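Local coordinates for trwC protein (Escherichia coli, PDB 1OMH) that recognises and processes the origin of transfer DNA in bacterial conjugation, acting as a relaxase through the N-terminal domain described here, at residues L44-E49 and R56-G61; R116-A121 and L143-F148; E199-L204 and Y209-G214. One frame throughout, in Å; residues are numbered along the deposited sequence.

Interaction 1. Residues L44-E49 and R56-G61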
# COMPACT_ATOMS: atom_id res chain seq x y z
N LEU B 44 -17.18 13.09 6.92
CA LEU B 44 -16.79 13.33 8.31
C LEU B 44 -16.01 14.63 8.44
O LEU B 44 -15.47 14.94 9.50
CB LEU B 44 -15.94 12.17 8.83
CG LEU B 44 -16.61 10.80 8.88
CD1 LEU B 44 -15.61 9.76 9.36
CD2 LEU B 44 -17.82 10.86 9.81
N GLY B 45 -15.96 15.39 7.35
CA GLY B 45 -15.26 16.66 7.35
C GLY B 45 -13.75 16.51 7.37
O GLY B 45 -13.04 17.39 7.87
N LEU B 46 -13.25 15.41 6.82
CA LEU B 46 -11.81 15.18 6.79
C LEU B 46 -11.23 15.42 5.40
O LEU B 46 -11.74 14.90 4.41
CB LEU B 46 -11.50 13.75 7.25
CG LEU B 46 -11.96 13.39 8.67
CD1 LEU B 46 -11.66 11.93 8.94
CD2 LEU B 46 -11.25 14.30 9.69
N SER B 47 -10.16 16.21 5.35
CA SER B 47 -9.50 16.53 4.09
C SER B 47 -8.08 17.02 4.39
O SER B 47 -7.80 17.49 5.49
CB SER B 47 -10.27 17.62 3.34
OG SER B 47 -10.20 18.85 4.03
N GLY B 48 -7.20 16.92 3.39
CA GLY B 48 -5.83 17.36 3.58
C GLY B 48 -5.05 16.41 4.48
O GLY B 48 -5.37 15.23 4.57
N GLU B 49 -4.02 16.93 5.14
CA GLU B 49 -3.20 16.12 6.02
C GLU B 49 -4.02 15.35 7.04
O GLU B 49 -5.05 15.81 7.52
CB GLU B 49 -2.16 16.99 6.74
CG GLU B 49 -1.20 16.19 7.62
CD GLU B 49 -0.16 17.06 8.31
OE1 GLU B 49 -0.53 17.88 9.18
OE2 GLU B 49 1.04 16.91 7.99
N ARG B 56 -6.39 7.54 14.98
CA ARG B 56 -6.36 6.45 15.96
C ARG B 56 -7.76 6.09 16.46
O ARG B 56 -8.08 4.91 16.62
CB ARG B 56 -5.47 6.81 17.16
CG ARG B 56 -3.99 6.44 17.00
CD ARG B 56 -3.17 6.86 18.22
NE ARG B 56 -1.75 6.56 18.09
CZ ARG B 56 -1.21 5.35 18.19
NH1 ARG B 56 0.10 5.18 18.05
NH2 ARG B 56 -1.98 4.29 18.45
N GLU B 57 -8.59 7.09 16.72
CA GLU B 57 -9.93 6.79 17.21
C GLU B 57 -10.75 6.12 16.12
O GLU B 57 -11.44 5.13 16.38
CB GLU B 57 -10.63 8.05 17.71
CG GLU B 57 -10.69 9.19 16.73
CD GLU B 57 -11.54 10.33 17.24
OE1 GLU B 57 -12.72 10.42 16.82
OE2 GLU B 57 -11.05 11.12 18.08
N LEU B 58 -10.68 6.64 14.90
CA LEU B 58 -11.41 6.05 13.79
C LEU B 58 -11.03 4.58 13.68
O LEU B 58 -11.89 3.73 13.45
CB LEU B 58 -11.11 6.78 12.49
CG LEU B 58 -11.76 8.15 12.36
CD1 LEU B 58 -11.33 8.80 11.06
CD2 LEU B 58 -13.28 8.02 12.41
N LEU B 59 -9.75 4.28 13.86
CA LEU B 59 -9.30 2.89 13.81
C LEU B 59 -10.04 2.13 14.90
O LEU B 59 -10.38 0.96 14.74
CB LEU B 59 -7.79 2.80 14.04
CG LEU B 59 -6.85 3.21 12.91
CD1 LEU B 59 -5.43 3.36 13.44
CD2 LEU B 59 -6.90 2.18 11.80
N ALA B 60 -10.28 2.81 16.02
CA ALA B 60 -10.98 2.21 17.16
C ALA B 60 -12.49 2.18 16.94
O ALA B 60 -13.23 1.63 17.77
CB ALA B 60 -10.64 2.98 18.44
N GLY B 61 -12.95 2.78 15.85
CA GLY B 61 -14.37 2.80 15.54
C GLY B 61 -15.14 3.96 16.16
O GLY B 61 -16.33 3.82 16.46
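Leu46 and Leu58 meet head-on, methyl against methyl. The CD1 atoms of Leu46 and Leu58 lie 3.8 Å apart, with the two side chains reaching toward each other tip to tip. In both, CG stands beside the backbone N and opposite the carbonyl carbon, and the second torsion then extends CD1 away from CA (chi2 177° in each), making it the leading atom. Leu44 comes in alongside with the same extended shape, but meets the other branch of its partner: Leu44 CD1 sits 4.2 Å from Leu58 CD2. The helix leucine thus divides its two methyls between the two loop leucines, one at each branch. The interface is small and wholly apolar, three side chains with about 92 Å² buried in total, and Leu58 is the buried member while the other two remain partly exposed.

Gly45, with positive phi, is the C-prime residue of a Schellman motif that ends helix 39-43; it stands between Leu44 and Leu46, which both point toward Leu58. Helix 52-60 ends in the same fashion at Gly61, three residues past Leu58, whose O accepts a hydrogen bond from Gly61 N at 2.8 Å.

This is plain packing away from the metal site. It joins the linker between helices 39-43 and 52-60 to the second of them, with Trp36 of strand 34-37 touching both Leu46 and Leu58. Beyond, Leu58 also packs on Leu167 of strand 158-167, and Leu59 lies against helix 12-17.

Interaction 2. Residues R116-A121 and L143-F148; sequences RTLEQA and LVIGKF
Leu118 is the first residue of the helical segment to touch the strand, and it does so with one methyl. Leu118 CD1 lies 3.4 Å from Lys147 CD, a tight carbon pair, and 3.8 Å from Lys147 CG, so it rests on the aliphatic part of the lysine as the two side chains run past each other in opposite directions. The same methyl is 4.3 Å from Ile145 CG2, a looser contact. Lys147 bends about its CG-CD bond (chi3 -65°), the very pair of carbons Leu118 CD1 touches, and its NZ is hydrogen-bonded to Gln37 OE1 on the adjacent strand.

This is helix 104-122 packed on one face of the central five-stranded antiparallel sheet (strand order 1-3-5-4-2) of this relaxase domain, a member of the Rep clan. Leu143, Ile145 and Lys147 turn toward the helix, every second residue, while strand 145-152 runs between 34-37 and 158-167. The side chain of Lys147 is about 7 Å from that of His163, a zinc and copper ligand in other structures of this protein; no metal is bound here.

One turn on from Leu118, Ala121 also points toward this segment, at Leu143 just ahead of the strand, but the contact is made through its backbone. Leu143 CD1 approaches Ala121 O at 4.0 Å and meets the carbonyl carbon of the same residue at 4.1 Å, while Glu122, next along the helix, accepts a hydrogen bond from Leu143 N on its OE2.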
# COMPACT_ATOMS: atom_id res chain seq x y z
N ARG B 116 -6.14 7.51 -7.90
CA ARG B 116 -7.07 7.02 -8.91
C ARG B 116 -7.49 5.58 -8.65
O ARG B 116 -8.64 5.21 -8.88
CB ARG B 116 -6.44 7.16 -10.30
CG ARG B 116 -6.29 8.60 -10.74
CD ARG B 116 -5.43 8.71 -11.99
NE ARG B 116 -5.18 10.10 -12.37
CZ ARG B 116 -4.28 10.48 -13.27
NH1 ARG B 116 -3.54 9.57 -13.89
NH2 ARG B 116 -4.13 11.77 -13.55
N THR B 117 -6.56 4.77 -8.17
CA THR B 117 -6.88 3.38 -7.89
C THR B 117 -7.85 3.31 -6.71
O THR B 117 -8.80 2.52 -6.72
CB THR B 117 -5.62 2.56 -7.56
OG1 THR B 117 -4.68 2.70 -8.64
CG2 THR B 117 -5.96 1.09 -7.39
N LEU B 118 -7.62 4.15 -5.70
CA LEU B 118 -8.48 4.16 -4.53
C LEU B 118 -9.90 4.62 -4.88
O LEU B 118 -10.85 4.27 -4.19
CB LEU B 118 -7.88 5.05 -3.44
CG LEU B 118 -6.62 4.48 -2.78
CD1 LEU B 118 -6.03 5.50 -1.83
CD2 LEU B 118 -6.96 3.19 -2.04
N GLU B 119 -10.03 5.41 -5.94
CA GLU B 119 -11.35 5.87 -6.36
C GLU B 119 -12.13 4.65 -6.82
O GLU B 119 -13.33 4.52 -6.55
CB GLU B 119 -11.24 6.85 -7.52
CG GLU B 119 -10.81 8.26 -7.14
CD GLU B 119 -10.85 9.21 -8.33
OE1 GLU B 119 -11.96 9.43 -8.88
OE2 GLU B 119 -9.79 9.73 -8.72
N GLN B 120 -11.45 3.73 -7.49
CA GLN B 120 -12.09 2.52 -7.98
C GLN B 120 -12.34 1.53 -6.86
O GLN B 120 -13.29 0.74 -6.91
CB GLN B 120 -11.25 1.92 -9.11
CG GLN B 120 -11.34 2.77 -10.37
CD GLN B 120 -10.59 2.21 -11.55
OE1 GLN B 120 -10.75 1.04 -11.91
NE2 GLN B 120 -9.76 3.04 -12.18
N ALA B 121 -11.49 1.57 -5.83
CA ALA B 121 -11.69 0.69 -4.69
C ALA B 121 -12.92 1.22 -3.97
O ALA B 121 -13.74 0.45 -3.46
CB ALA B 121 -10.47 0.74 -3.77
N LEU B 143 -15.71 5.71 1.22
CA LEU B 143 -14.72 5.18 2.14
C LEU B 143 -14.02 6.30 2.90
O LEU B 143 -14.05 7.46 2.48
CB LEU B 143 -13.66 4.37 1.37
CG LEU B 143 -14.05 3.05 0.73
CD1 LEU B 143 -12.88 2.51 -0.09
CD2 LEU B 143 -14.46 2.06 1.81
N VAL B 144 -13.41 5.94 4.01
CA VAL B 144 -12.63 6.87 4.83
C VAL B 144 -11.24 6.25 4.73
O VAL B 144 -11.02 5.13 5.21
CB VAL B 144 -13.11 6.88 6.30
CG1 VAL B 144 -12.25 7.83 7.14
CG2 VAL B 144 -14.57 7.33 6.36
N ILE B 145 -10.31 6.94 4.07
CA ILE B 145 -8.97 6.40 3.88
C ILE B 145 -7.85 7.32 4.36
O ILE B 145 -7.85 8.52 4.08
CB ILE B 145 -8.66 6.13 2.39
CG1 ILE B 145 -9.88 5.52 1.68
CG2 ILE B 145 -7.43 5.23 2.26
CD1 ILE B 145 -10.47 4.32 2.37
N GLY B 146 -6.88 6.74 5.06
CA GLY B 146 -5.72 7.47 5.51
C GLY B 146 -4.56 6.96 4.65
O GLY B 146 -4.20 5.79 4.74
N LYS B 147 -4.00 7.83 3.82
CA LYS B 147 -2.89 7.45 2.94
C LYS B 147 -1.54 7.91 3.49
O LYS B 147 -1.36 9.10 3.78
CB LYS B 147 -3.09 8.04 1.54
CG LYS B 147 -4.42 7.68 0.89
CD LYS B 147 -4.54 8.30 -0.51
CE LYS B 147 -4.56 9.81 -0.44
NZ LYS B 147 -4.70 10.44 -1.79
N PHE B 148 -0.60 6.99 3.60
CA PHE B 148 0.72 7.34 4.12
C PHE B 148 1.83 6.90 3.18
O PHE B 148 2.07 5.70 3.00
CB PHE B 148 0.89 6.70 5.51
CG PHE B 148 -0.26 6.98 6.44
CD1 PHE B 148 -1.31 6.08 6.57
CD2 PHE B 148 -0.31 8.16 7.17
CE1 PHE B 148 -2.39 6.34 7.42
CE2 PHE B 148 -1.38 8.44 8.01
CZ PHE B 148 -2.42 7.53 8.14

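Interaction 3. Residues E199-L204 and Y209-G214; sequences ELAHEL and YQLRYG
At the link between helix 189-206 and the beta hairpin 211-213/219-221, Ala201 and Leu204 of the helix pack against the first hairpin strand and the residues leading into it. The chain leaves the helix, turns, and comes back roughly antiparallel to it: the two short axes make an angle of 148° and approach to 10.8 Å. Alternate residues of the returning chain, Tyr209, Leu211 and Tyr213, meet the helix.

Ala201 offers just a methyl, and two side chains reach it. Leu211 CD1 presses on Ala201 CB at 3.4 Å, tighter than ordinary carbon packing; a trans second torsion (chi2 180°) carries that methyl out to the helix. Tyr213 leaves the backbone to one side, but its far end comes round to the same alanine, with Tyr213 OH 3.6 Å from Ala201 CB. Leu204 packs nearer the turn. Its CD1 is 4.4 Å from Leu211 CD2, and its other branch looks to the tyrosine ring, Leu204 CD2 standing 4.5 Å from Tyr209 CD1. Phe219 of the second hairpin strand touches both Ala201 and Leu204, and Ile106 of helix 104-122 packs on Leu204 and Tyr209.

Polar contact is limited to the turn. Tyr209 N gives a weak hydrogen bond to Leu204 O, long at 3.4 Å though fairly straight, while Tyr209 OH is hydrogen-bonded to Asp103 OD1. Leu204 O also lies near the plane of the tyrosine ring, at its edge, 3.5 Å from Tyr209 CD1.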
# COMPACT_ATOMS: atom_id res chain seq x y z
N GLU B 199 -2.05 3.48 -14.45
CA GLU B 199 -2.01 4.91 -14.16
C GLU B 199 -0.58 5.40 -13.97
O GLU B 199 -0.22 6.48 -14.46
CB GLU B 199 -2.83 5.23 -12.91
CG GLU B 199 -4.31 4.95 -13.04
CD GLU B 199 -5.01 5.93 -13.96
OE1 GLU B 199 -6.20 5.71 -14.26
OE2 GLU B 199 -4.37 6.91 -14.38
N LEU B 200 0.22 4.63 -13.24
CA LEU B 200 1.61 5.02 -12.99
C LEU B 200 2.37 5.12 -14.31
O LEU B 200 3.03 6.12 -14.59
CB LEU B 200 2.31 4.00 -12.08
CG LEU B 200 3.79 4.28 -11.83
CD1 LEU B 200 3.94 5.63 -11.15
CD2 LEU B 200 4.40 3.16 -10.96
N ALA B 201 2.27 4.07 -15.12
CA ALA B 201 2.94 4.02 -16.41
C ALA B 201 2.52 5.21 -17.27
O ALA B 201 3.35 5.84 -17.92
CB ALA B 201 2.60 2.72 -17.12
N HIS B 202 1.23 5.53 -17.25
CA HIS B 202 0.72 6.65 -18.03
C HIS B 202 1.36 7.95 -17.55
O HIS B 202 1.82 8.76 -18.35
CB HIS B 202 -0.80 6.74 -17.89
CG HIS B 202 -1.41 7.87 -18.66
ND1 HIS B 202 -1.36 7.96 -20.03
CD2 HIS B 202 -2.09 8.97 -18.24
CE1 HIS B 202 -1.97 9.06 -20.43
NE2 HIS B 202 -2.43 9.69 -19.36
N GLU B 203 1.38 8.14 -16.24
CA GLU B 203 1.97 9.35 -15.65
C GLU B 203 3.46 9.45 -15.94
O GLU B 203 3.98 10.54 -16.18
CB GLU B 203 1.73 9.36 -14.14
CG GLU B 203 0.29 9.58 -13.75
CD GLU B 203 -0.25 10.90 -14.27
OE1 GLU B 203 0.43 11.93 -14.10
OE2 GLU B 203 -1.35 10.90 -14.85
N LEU B 204 4.15 8.31 -15.89
CA LEU B 204 5.59 8.28 -16.14
C LEU B 204 5.91 8.60 -17.59
O LEU B 204 6.89 9.28 -17.88
CB LEU B 204 6.15 6.90 -15.78
CG LEU B 204 6.14 6.57 -14.29
CD1 LEU B 204 6.61 5.15 -14.06
CD2 LEU B 204 7.05 7.56 -13.56
N TYR B 209 9.59 9.22 -19.89
CA TYR B 209 10.35 8.00 -19.62
C TYR B 209 9.83 6.87 -20.50
O TYR B 209 8.64 6.81 -20.79
CB TYR B 209 10.22 7.55 -18.16
CG TYR B 209 10.85 8.49 -17.16
CD1 TYR B 209 10.07 9.32 -16.36
CD2 TYR B 209 12.24 8.56 -17.04
CE1 TYR B 209 10.66 10.22 -15.47
CE2 TYR B 209 12.83 9.45 -16.15
CZ TYR B 209 12.04 10.27 -15.37
OH TYR B 209 12.63 11.15 -14.50
N GLN B 210 10.72 5.99 -20.93
CA GLN B 210 10.30 4.84 -21.72
C GLN B 210 10.25 3.68 -20.73
O GLN B 210 11.09 3.60 -19.83
CB GLN B 210 11.28 4.53 -22.84
CG GLN B 210 10.72 3.49 -23.82
CD GLN B 210 11.53 3.38 -25.10
OE1 GLN B 210 11.83 4.39 -25.74
NE2 GLN B 210 11.86 2.16 -25.49
N LEU B 211 9.28 2.79 -20.91
CA LEU B 211 9.11 1.66 -20.01
C LEU B 211 9.43 0.32 -20.67
O LEU B 211 9.18 0.13 -21.86
CB LEU B 211 7.68 1.63 -19.49
CG LEU B 211 7.13 2.96 -18.97
CD1 LEU B 211 5.70 2.78 -18.49
CD2 LEU B 211 8.01 3.48 -17.84
N ARG B 212 9.98 -0.59 -19.87
CA ARG B 212 10.32 -1.92 -20.34
C ARG B 212 9.45 -2.92 -19.58
O ARG B 212 9.60 -3.08 -18.37
CB ARG B 212 11.80 -2.21 -20.07
CG ARG B 212 12.24 -3.64 -20.41
CD ARG B 212 13.68 -3.92 -19.94
NE ARG B 212 13.78 -4.11 -18.49
CZ ARG B 212 14.51 -3.34 -17.69
NH1 ARG B 212 15.21 -2.32 -18.18
NH2 ARG B 212 14.55 -3.59 -16.38
N TYR B 213 8.53 -3.57 -20.29
CA TYR B 213 7.64 -4.56 -19.68
C TYR B 213 8.29 -5.94 -19.73
O TYR B 213 9.11 -6.20 -20.61
CB TYR B 213 6.29 -4.58 -20.39
CG TYR B 213 5.49 -3.32 -20.21
CD1 TYR B 213 5.77 -2.17 -20.95
CD2 TYR B 213 4.47 -3.25 -19.25
CE1 TYR B 213 5.06 -0.99 -20.73
CE2 TYR B 213 3.76 -2.08 -19.03
CZ TYR B 213 4.06 -0.95 -19.77
OH TYR B 213 3.38 0.21 -19.54
N GLY B 214 7.92 -6.83 -18.81
CA GLY B 214 8.53 -8.15 -18.80
C GLY B 214 7.61 -9.37 -18.74
O GLY B 214 8.00 -10.42 -18.23

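From the N terminus, the three contacts follow one another in series, with none nested or crossing. Interaction 1 closes a short loop that includes the start of helix 52-60, holding the chain after helix 39-43 against that helix. Interaction 2 closes a longer one, which holds the hairpin 126-131/134-139, and fixes helix 104-122 on the central sheet. Interaction 3 closes the short return from helix 189-206 to strand 211-213. Val144 links the first two: Leu44 packs on its CG2 and Leu58 on its CG1. Interactions 2 and 3 are joined by charge, Arg116 NH1 forming salt bridges with Glu203 OE2 at 2.7 Å and Glu199 OE2. Interactions 1 and 3, centred about 34 Å apart, lie on opposite sides of the chain's centre.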